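Ethylbenzene dehydrogenase alpha-subunit (PDB 2IVF) belongs to the molybdopterin oxidoreductase family and binds a molybdenum atom, an iron/sulfur cluster and the ligands MGD and MD1. Local coordinates at residues A[699-702]-A[703-706]; A[691-694]-A[695-698]; A[327-330]-A[331-334]; A[806-810]-A[811-815]. One frame throughout, in Å; residues are numbered along the deposited sequence.

Contact 1 (A[699-702]-A[703-706])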
loop_
_atom_site.group_PDB
_atom_site.type_symbol
_atom_site.label_atom_id
_atom_site.label_comp_id
_atom_site.label_asym_id
_atom_site.label_seq_id
_atom_site.Cartn_x
_atom_site.Cartn_y
_atom_site.Cartn_z
ATOM N N GLY A 699 -11.006 -24.161 -31.671
ATOM C CA GLY A 699 -11.621 -25.334 -32.253
ATOM C C GLY A 699 -12.514 -24.999 -33.438
ATOM O O GLY A 699 -12.386 -25.600 -34.499
ATOM N N GLU A 700 -13.413 -24.034 -33.258
ATOM C CA GLU A 700 -14.415 -23.684 -34.278
ATOM C C GLU A 700 -13.716 -23.108 -35.523
ATOM O O GLU A 700 -14.012 -23.505 -36.645
ATOM C CB GLU A 700 -15.422 -22.668 -33.717
ATOM C CG GLU A 700 -16.431 -23.260 -32.702
ATOM C CD GLU A 700 -17.376 -22.224 -32.085
ATOM O OE1 GLU A 700 -17.224 -21.014 -32.373
ATOM O OE2 GLU A 700 -18.270 -22.626 -31.294
ATOM N N ARG A 701 -12.774 -22.190 -35.290
ATOM C CA ARG A 701 -12.035 -21.530 -36.364
ATOM C C ARG A 701 -11.169 -22.547 -37.085
ATOM O O ARG A 701 -11.113 -22.568 -38.329
ATOM C CB ARG A 701 -11.194 -20.365 -35.823
ATOM C CG ARG A 701 -12.024 -19.208 -35.161
ATOM C CD ARG A 701 -12.961 -18.565 -36.164
ATOM N NE ARG A 701 -12.127 -18.069 -37.246
ATOM C CZ ARG A 701 -12.398 -18.165 -38.539
ATOM N NH1 ARG A 701 -13.520 -18.722 -38.990
ATOM N NH2 ARG A 701 -11.509 -17.709 -39.403
ATOM N N ALA A 702 -10.543 -23.440 -36.332
ATOM C CA ALA A 702 -9.751 -24.490 -36.965
ATOM C C ALA A 702 -10.657 -25.290 -37.863
ATOM O O ALA A 702 -10.314 -25.584 -39.023
ATOM C CB ALA A 702 -9.097 -25.374 -35.941
ATOM N N ALA A 703 -11.841 -25.626 -37.346
ATOM C CA ALA A 703 -12.767 -26.472 -38.120
ATOM C C ALA A 703 -13.203 -25.776 -39.416
ATOM O O ALA A 703 -13.186 -26.370 -40.494
ATOM C CB ALA A 703 -14.000 -26.850 -37.252
ATOM N N ALA A 704 -13.595 -24.510 -39.300
ATOM C CA ALA A 704 -14.007 -23.709 -40.456
ATOM C C ALA A 704 -12.875 -23.572 -41.478
ATOM O O ALA A 704 -13.129 -23.472 -42.673
ATOM C CB ALA A 704 -14.474 -22.328 -39.995
ATOM N N ARG A 705 -11.632 -23.563 -40.988
ATOM C CA ARG A 705 -10.440 -23.453 -41.824
ATOM C C ARG A 705 -9.956 -24.804 -42.342
ATOM O O ARG A 705 -8.985 -24.873 -43.088
ATOM C CB ARG A 705 -9.334 -22.732 -41.068
ATOM C CG ARG A 705 -9.647 -21.273 -40.859
ATOM C CD ARG A 705 -8.682 -20.551 -39.932
ATOM N NE ARG A 705 -7.321 -20.493 -40.466
ATOM C CZ ARG A 705 -6.296 -19.889 -39.872
ATOM N NH1 ARG A 705 -6.445 -19.250 -38.728
ATOM N NH2 ARG A 705 -5.108 -19.901 -40.444
ATOM N N GLY A 706 -10.652 -25.870 -41.968
ATOM C CA GLY A 706 -10.321 -27.209 -42.429
ATOM C C GLY A 706 -9.010 -27.743 -41.890
ATOM O O GLY A 706 -8.366 -28.568 -42.548
#
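Arg701 and Arg705 meet one turn apart at the end of helix 687-704. Three main-chain hydrogen bonds run from residue i+4 back to residue i. Ala703 N binds Gly699 O, and Ala704 N binds Glu700 O, each at 2.9 Å. Arg705 N reaches Arg701 O at 2.9 Å and adds a weak bond to Ala702 O at 3.1 Å.

The side-chain contacts come mostly from the two arginines. Arg701 is bent at chi2 and chi3, about -60° at each, which curls its guanidinium back over the helix toward the next turn. Its NH1 lies 3.9 Å from Ala704 CB, and its NH2 lies 4.0 Å from Arg705 CD. Arg705 sets its CG 3.2 Å from Arg701 O, so the start of its side chain rests on that carbonyl. Ala703 CB lies 3.4 Å from Glu700 O.

The charged groups are linked through a shared acid. The two guanidinium planes are turned 33° apart. Asp172 of helix 163-181 forms salt bridges to both, through OD2 to Arg701 NH2 and through OD1 to Arg705 NH1. Asp176 pairs with Arg705 NH2. The carboxylates probably offset the like charges. Ile175 lies against both arginines and Ala702.

Gly706 is the first residue to leave helical phi/psi, with a positive phi of 68°. Its N binds Ala703 O at 3.0 Å. The turn is a Schellman motif, a common C-terminal cap of alpha helices.

Contact 2 (A[691-694]-A[695-698])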
loop_
_atom_site.group_PDB
_atom_site.type_symbol
_atom_site.label_atom_id
_atom_site.label_comp_id
_atom_site.label_asym_id
_atom_site.label_seq_id
_atom_site.Cartn_x
_atom_site.Cartn_y
_atom_site.Cartn_z
ATOM N N ILE A 691 -11.069 -17.585 -21.362
ATOM C CA ILE A 691 -10.126 -18.553 -21.916
ATOM C C ILE A 691 -10.838 -19.737 -22.499
ATOM O O ILE A 691 -10.464 -20.271 -23.571
ATOM C CB ILE A 691 -9.096 -18.997 -20.862
ATOM C CG1 ILE A 691 -8.148 -17.828 -20.584
ATOM C CG2 ILE A 691 -8.312 -20.266 -21.354
ATOM C CD1 ILE A 691 -7.411 -17.855 -19.251
ATOM N N ALA A 692 -11.911 -20.159 -21.844
ATOM C CA ALA A 692 -12.712 -21.227 -22.399
ATOM C C ALA A 692 -13.207 -20.832 -23.800
ATOM O O ALA A 692 -13.143 -21.631 -24.752
ATOM C CB ALA A 692 -13.897 -21.565 -21.437
ATOM N N LEU A 693 -13.676 -19.589 -23.924
ATOM C CA LEU A 693 -14.232 -19.088 -25.169
ATOM C C LEU A 693 -13.164 -19.004 -26.249
ATOM O O LEU A 693 -13.408 -19.402 -27.362
ATOM C CB LEU A 693 -14.867 -17.712 -24.973
ATOM C CG LEU A 693 -15.503 -17.033 -26.209
ATOM C CD1 LEU A 693 -16.495 -17.959 -26.962
ATOM C CD2 LEU A 693 -16.196 -15.781 -25.676
ATOM N N ILE A 694 -11.987 -18.505 -25.888
ATOM C CA ILE A 694 -10.857 -18.525 -26.826
ATOM C C ILE A 694 -10.618 -19.943 -27.331
ATOM O O ILE A 694 -10.571 -20.209 -28.564
ATOM C CB ILE A 694 -9.566 -17.979 -26.192
ATOM C CG1 ILE A 694 -9.721 -16.480 -25.934
ATOM C CG2 ILE A 694 -8.377 -18.295 -27.121
ATOM C CD1 ILE A 694 -8.656 -15.828 -25.072
ATOM N N LEU A 695 -10.533 -20.895 -26.405
ATOM C CA LEU A 695 -10.315 -22.282 -26.822
ATOM C C LEU A 695 -11.448 -22.885 -27.689
ATOM O O LEU A 695 -11.175 -23.654 -28.591
ATOM C CB LEU A 695 -10.012 -23.166 -25.599
ATOM C CG LEU A 695 -8.709 -22.832 -24.904
ATOM C CD1 LEU A 695 -8.495 -23.776 -23.720
ATOM C CD2 LEU A 695 -7.533 -22.863 -25.894
ATOM N N LYS A 696 -12.709 -22.550 -27.415
ATOM C CA LYS A 696 -13.824 -23.003 -28.244
ATOM C C LYS A 696 -13.626 -22.444 -29.641
ATOM O O LYS A 696 -13.683 -23.166 -30.641
ATOM C CB LYS A 696 -15.133 -22.493 -27.624
ATOM C CG LYS A 696 -16.445 -22.942 -28.286
ATOM C CD LYS A 696 -17.641 -22.231 -27.644
ATOM C CE LYS A 696 -18.988 -22.504 -28.338
ATOM N NZ LYS A 696 -19.286 -21.595 -29.543
ATOM N N LYS A 697 -13.315 -21.149 -29.696
ATOM C CA LYS A 697 -13.064 -20.460 -30.970
ATOM C C LYS A 697 -11.890 -21.033 -31.720
ATOM O O LYS A 697 -11.938 -21.131 -32.921
ATOM C CB LYS A 697 -12.825 -18.976 -30.741
ATOM C CG LYS A 697 -14.083 -18.222 -30.373
ATOM C CD LYS A 697 -14.947 -17.992 -31.573
ATOM C CE LYS A 697 -16.294 -17.431 -31.182
ATOM N NZ LYS A 697 -17.333 -17.773 -32.190
ATOM N N VAL A 698 -10.839 -21.419 -31.014
ATOM C CA VAL A 698 -9.724 -22.098 -31.650
ATOM C C VAL A 698 -10.216 -23.356 -32.373
ATOM O O VAL A 698 -9.901 -23.565 -33.546
ATOM C CB VAL A 698 -8.622 -22.424 -30.639
ATOM C CG1 VAL A 698 -7.670 -23.403 -31.170
ATOM C CG2 VAL A 698 -7.909 -21.142 -30.211
#
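Leu693 and Lys697 differ in their first torsions. In Leu693 the CG stands opposite the backbone N (chi1 180°). In Lys697 the CG stands opposite the carbonyl carbon (chi1 -73°), and a bend at chi2 (-76°) follows. The two side chains lie side by side and point the same way. The pair is an i/i+4 contact along the alpha helix 687-704. Leu693 CD1 comes 4.2 Å from Lys697 CG, and that CG also lies 3.3 Å from Leu693 O.

The backbone is regular here. Leu695 N, Lys696 N and Lys697 N bind the carbonyl oxygens of Ile691, Ala692 and Leu693, in that order, each at 2.9 Å.

Two apolar pairs add to this. Ile691 CG2 touches Leu695 CD1 at 4.2 Å, branch against branch. Ile694 and Val698 meet through their CG2 methyls, also at 4.2 Å. All four of these residues are buried. Ile691 and Leu695 pack on Met206 of helix 197-210 and on Phe727 of helix 723-727, while Val698 rests on Ala171 of helix 163-181, so the helix is wedged among three others.

The lysine ends turn to acids: Lys697 NZ pairs with Asp164 and with Glu700 OE1, while Lys696 NZ pairs with Glu700 OE2. Glu700 therefore carries one lysine on each oxygen, which would probably favour its charged form. The shortest of the four main-chain bonds is Val698 N to Ile694 O, 2.7 Å.

Contact 3 (A[327-330]-A[331-334])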
loop_
_atom_site.group_PDB
_atom_site.type_symbol
_atom_site.label_atom_id
_atom_site.label_comp_id
_atom_site.label_asym_id
_atom_site.label_seq_id
_atom_site.Cartn_x
_atom_site.Cartn_y
_atom_site.Cartn_z
ATOM N N GLU A 327 26.107 -30.527 13.996
ATOM C CA GLU A 327 25.056 -31.460 13.584
ATOM C C GLU A 327 24.414 -31.043 12.267
ATOM O O GLU A 327 24.199 -31.887 11.378
ATOM C CB GLU A 327 24.034 -31.561 14.725
ATOM C CG GLU A 327 22.708 -32.199 14.438
ATOM C CD GLU A 327 21.765 -31.983 15.620
ATOM O OE1 GLU A 327 21.971 -32.672 16.653
ATOM O OE2 GLU A 327 20.861 -31.112 15.521
ATOM N N GLN A 328 24.123 -29.753 12.132
ATOM C CA GLN A 328 23.210 -29.263 11.135
ATOM C C GLN A 328 23.875 -28.872 9.842
ATOM O O GLN A 328 23.197 -28.759 8.836
ATOM C CB GLN A 328 22.426 -28.043 11.656
ATOM C CG GLN A 328 21.476 -28.293 12.810
ATOM C CD GLN A 328 20.215 -29.014 12.362
ATOM O OE1 GLN A 328 19.552 -28.580 11.430
ATOM N NE2 GLN A 328 19.904 -30.134 13.002
ATOM N N THR A 329 25.190 -28.661 9.863
ATOM C CA THR A 329 25.858 -27.976 8.767
ATOM C C THR A 329 27.103 -28.691 8.289
ATOM O O THR A 329 27.516 -29.692 8.856
ATOM C CB THR A 329 26.296 -26.549 9.152
ATOM O OG1 THR A 329 27.496 -26.648 9.927
ATOM C CG2 THR A 329 25.205 -25.800 9.923
ATOM N N ASP A 330 27.667 -28.148 7.209
ATOM C CA ASP A 330 28.869 -28.677 6.625
ATOM C C ASP A 330 30.103 -28.120 7.311
ATOM O O ASP A 330 31.203 -28.488 6.940
ATOM C CB ASP A 330 28.909 -28.449 5.110
ATOM C CG ASP A 330 29.030 -26.990 4.708
ATOM O OD1 ASP A 330 28.681 -26.098 5.525
ATOM O OD2 ASP A 330 29.476 -26.745 3.548
ATOM N N LEU A 331 29.930 -27.267 8.327
ATOM C CA LEU A 331 31.090 -26.658 8.972
ATOM C C LEU A 331 32.119 -27.675 9.498
ATOM O O LEU A 331 33.309 -27.419 9.446
ATOM C CB LEU A 331 30.687 -25.634 10.061
ATOM C CG LEU A 331 29.873 -24.395 9.663
ATOM C CD1 LEU A 331 30.051 -23.334 10.754
ATOM C CD2 LEU A 331 30.209 -23.851 8.316
ATOM N N PRO A 332 31.679 -28.826 10.046
ATOM C CA PRO A 332 32.693 -29.832 10.408
ATOM C C PRO A 332 33.147 -30.788 9.296
ATOM O O PRO A 332 33.954 -31.655 9.570
ATOM C CB PRO A 332 31.985 -30.637 11.500
ATOM C CG PRO A 332 30.586 -30.603 11.085
ATOM C CD PRO A 332 30.336 -29.225 10.529
ATOM N N LEU A 333 32.646 -30.663 8.070
ATOM C CA LEU A 333 33.042 -31.622 7.039
ATOM C C LEU A 333 34.410 -31.236 6.521
ATOM O O LEU A 333 34.737 -30.044 6.428
ATOM C CB LEU A 333 32.044 -31.697 5.892
ATOM C CG LEU A 333 30.670 -32.280 6.249
ATOM C CD1 LEU A 333 29.749 -32.262 5.047
ATOM C CD2 LEU A 333 30.769 -33.726 6.792
ATOM N N LEU A 334 35.185 -32.253 6.182
ATOM C CA LEU A 334 36.564 -32.068 5.765
ATOM C C LEU A 334 36.700 -31.784 4.278
ATOM O O LEU A 334 36.021 -32.383 3.430
ATOM C CB LEU A 334 37.369 -33.286 6.118
ATOM C CG LEU A 334 37.540 -33.614 7.600
ATOM C CD1 LEU A 334 38.248 -34.999 7.688
ATOM C CD2 LEU A 334 38.363 -32.534 8.310
#
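Thr329 OG1 accepts a hydrogen bond from Leu331 N at 3.0 Å, with an N-H...O angle of 159°. The torsion chi1 of 79° sets OG1 between the backbone N and the carbonyl carbon, where it faces the amide two residues on. The same hydroxyl is hydrogen-bonded to Val325 O in the helix behind it. It therefore ties helix 322-328 to the loop that follows.

The second bond across the bend is Leu333 N to Asp330 O, 2.8 Å long. The Asp330 carboxylate is used elsewhere: OD1 accepts from Phe814 N and OD2 from Tyr815 N. These two amides hold the buried acid and probably stabilise its charge.

Leu331 CG sits 3.3 Å from Thr329 OG1, and the two side chains pass at a slant. Pro332 brings its CD to 3.3 Å from Thr329 O. Leu333 folds back so that CD1 touches Asp330 CB at 3.9 Å. Farther out, Leu331 lies on Val401 and Phe402 of helix 401-408, and Pro332 and Leu333 meet Phe358 of strand 356-360.

Thr329 is the first residue to leave helical geometry. Its bond to Leu331 N makes an ST turn, which leads straight into a type I beta turn from Asp330 to Leu333. Together they carry the chain from helix 322-328 to strand 334-336.

Contact 4 (A[806-810]-A[811-815])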
loop_
_atom_site.group_PDB
_atom_site.type_symbol
_atom_site.label_atom_id
_atom_site.label_comp_id
_atom_site.label_asym_id
_atom_site.label_seq_id
_atom_site.Cartn_x
_atom_site.Cartn_y
_atom_site.Cartn_z
ATOM N N PRO A 806 18.225 -31.656 1.595
ATOM C CA PRO A 806 18.432 -32.112 0.227
ATOM C C PRO A 806 19.568 -31.357 -0.498
ATOM O O PRO A 806 19.334 -30.626 -1.483
ATOM C CB PRO A 806 17.067 -31.886 -0.398
ATOM C CG PRO A 806 16.590 -30.613 0.274
ATOM C CD PRO A 806 17.028 -30.781 1.709
ATOM N N THR A 807 20.789 -31.554 -0.008
ATOM C CA THR A 807 21.967 -30.864 -0.515
ATOM C C THR A 807 23.068 -31.908 -0.817
ATOM O O THR A 807 22.998 -33.036 -0.358
ATOM C CB THR A 807 22.559 -29.861 0.510
ATOM O OG1 THR A 807 22.928 -30.533 1.718
ATOM C CG2 THR A 807 21.648 -28.718 0.823
ATOM N N HIS A 808 24.058 -31.499 -1.609
ATOM C CA HIS A 808 25.294 -32.246 -1.840
ATOM C C HIS A 808 25.837 -32.962 -0.582
ATOM O O HIS A 808 26.108 -34.182 -0.612
ATOM C CB HIS A 808 26.340 -31.274 -2.365
ATOM C CG HIS A 808 27.557 -31.928 -2.935
ATOM N ND1 HIS A 808 27.518 -32.724 -4.063
ATOM C CD2 HIS A 808 28.860 -31.881 -2.551
ATOM C CE1 HIS A 808 28.741 -33.149 -4.341
ATOM N NE2 HIS A 808 29.576 -32.642 -3.446
ATOM N N THR A 809 26.016 -32.187 0.479
ATOM C CA THR A 809 26.566 -32.644 1.772
ATOM C C THR A 809 25.552 -33.265 2.723
ATOM O O THR A 809 25.931 -33.758 3.812
ATOM C CB THR A 809 27.200 -31.485 2.545
ATOM O OG1 THR A 809 26.212 -30.478 2.821
ATOM C CG2 THR A 809 28.393 -30.892 1.777
ATOM N N ARG A 810 24.278 -33.217 2.329
ATOM C CA ARG A 810 23.129 -33.612 3.165
ATOM C C ARG A 810 22.913 -32.715 4.382
ATOM O O ARG A 810 22.107 -33.013 5.268
ATOM C CB ARG A 810 23.214 -35.059 3.601
ATOM C CG ARG A 810 22.930 -36.043 2.474
ATOM C CD ARG A 810 21.415 -36.106 2.140
ATOM N NE ARG A 810 21.194 -36.763 0.843
ATOM C CZ ARG A 810 21.018 -38.065 0.685
ATOM N NH1 ARG A 810 21.024 -38.869 1.726
ATOM N NH2 ARG A 810 20.850 -38.580 -0.531
ATOM N N ARG A 811 23.645 -31.614 4.408
ATOM C CA ARG A 811 23.582 -30.663 5.497
ATOM C C ARG A 811 23.327 -29.258 5.004
ATOM O O ARG A 811 23.257 -28.996 3.802
ATOM C CB ARG A 811 24.873 -30.722 6.297
ATOM C CG ARG A 811 25.030 -32.048 7.011
ATOM C CD ARG A 811 26.462 -32.581 7.041
ATOM N NE ARG A 811 26.438 -33.697 7.971
ATOM C CZ ARG A 811 26.001 -34.921 7.680
ATOM N NH1 ARG A 811 25.656 -35.246 6.441
ATOM N NH2 ARG A 811 25.969 -35.842 8.630
ATOM N N ALA A 812 23.078 -28.352 5.955
ATOM C CA ALA A 812 22.921 -26.946 5.618
ATOM C C ALA A 812 24.341 -26.542 5.240
ATOM O O ALA A 812 25.232 -26.623 6.066
ATOM C CB ALA A 812 22.415 -26.166 6.770
ATOM N N GLN A 813 24.522 -26.131 3.998
ATOM C CA GLN A 813 25.815 -26.200 3.359
ATOM C C GLN A 813 26.319 -24.826 2.995
ATOM O O GLN A 813 25.784 -24.193 2.116
ATOM C CB GLN A 813 25.717 -27.051 2.122
ATOM C CG GLN A 813 27.048 -27.274 1.495
ATOM C CD GLN A 813 27.010 -28.217 0.340
ATOM O OE1 GLN A 813 26.131 -29.077 0.268
ATOM N NE2 GLN A 813 27.978 -28.086 -0.566
ATOM N N PHE A 814 27.325 -24.366 3.731
ATOM C CA PHE A 814 27.959 -23.084 3.476
ATOM C C PHE A 814 29.128 -23.097 2.537
ATOM O O PHE A 814 29.473 -22.036 2.029
ATOM C CB PHE A 814 28.317 -22.457 4.790
ATOM C CG PHE A 814 27.115 -22.237 5.620
ATOM C CD1 PHE A 814 26.307 -21.152 5.376
ATOM C CD2 PHE A 814 26.713 -23.175 6.530
ATOM C CE1 PHE A 814 25.145 -20.971 6.055
ATOM C CE2 PHE A 814 25.543 -22.993 7.219
ATOM C CZ PHE A 814 24.765 -21.875 6.986
ATOM N N TYR A 815 29.710 -24.273 2.306
ATOM C CA TYR A 815 30.799 -24.423 1.341
ATOM C C TYR A 815 30.304 -25.058 0.039
ATOM O O TYR A 815 29.916 -26.231 0.027
ATOM C CB TYR A 815 31.931 -25.199 1.992
ATOM C CG TYR A 815 33.214 -25.222 1.206
ATOM C CD1 TYR A 815 33.907 -24.054 0.927
ATOM C CD2 TYR A 815 33.746 -26.403 0.760
ATOM C CE1 TYR A 815 35.104 -24.083 0.182
ATOM C CE2 TYR A 815 34.916 -26.432 0.029
ATOM C CZ TYR A 815 35.599 -25.280 -0.246
ATOM O OH TYR A 815 36.793 -25.324 -0.963
#
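Thr809 and Gln813 face each other at a slant, and Thr809 approaches the glutamine amide oxygen from one face. Gln813 is anti at chi1 (-174°) and extended beyond CG, which carries its amide across the loop to Thr809. OE1 accepts from Thr809 OG1 at 2.9 Å and from Thr809 N at 3.1 Å. Both donors stand above the amide plane on the same side. Gln951 NE2 gives OE1 a further partner. The amide NE2 donates to Tyr815 O at 2.7 Å, with the acceptor in the amide plane. Oxygen and nitrogen are thus told apart, and the rotation of the amide is fixed. Thr809 CG2 adds a contact of 3.3 Å to Gln813 CD.

Arg811 reaches the carbonyl of the same threonine. Its guanidinium meets Thr809 O at an edge, through NH1 at 3.0 Å, with the acceptor close to the plane. NH2 goes on to Ser370 O. Meanwhile Arg811 N binds Thr809 OG1 at 3.2 Å, so this hydroxyl accepts from Arg811 N and donates to Gln813 OE1.

Thr807 OG1 donates to Arg811 O at 2.6 Å, in the carbonyl plane and on a lone pair.

Most of these side-chain bonds close within one short loop, with Ser370 and Gln951 adding partners. Thr807 to Arg810 form a type I beta turn, and Thr809 with Arg811 N forms an ST turn, in the irregular chain between helices 796-800 and 819-824.

In the fold
The four contacts form two well-separated groups. Contacts 1 and 2 follow each other on helix 687-704, with centres 12 Å apart. Contact 2 is the buried part and contact 1 the surface end. Contacts 3 and 4 are 8 Å apart between centres, although far apart in sequence. The Asp330 carboxylate of contact 3 joins them directly, and Thr329 CB packs 3.3 Å from Ala812 O beside it. Contacts 2 and 3 lie on opposite sides of the chain's centre, about 55 Å apart between centres. The Ile691 side chain of contact 2 is about 9 Å from the bound MD1.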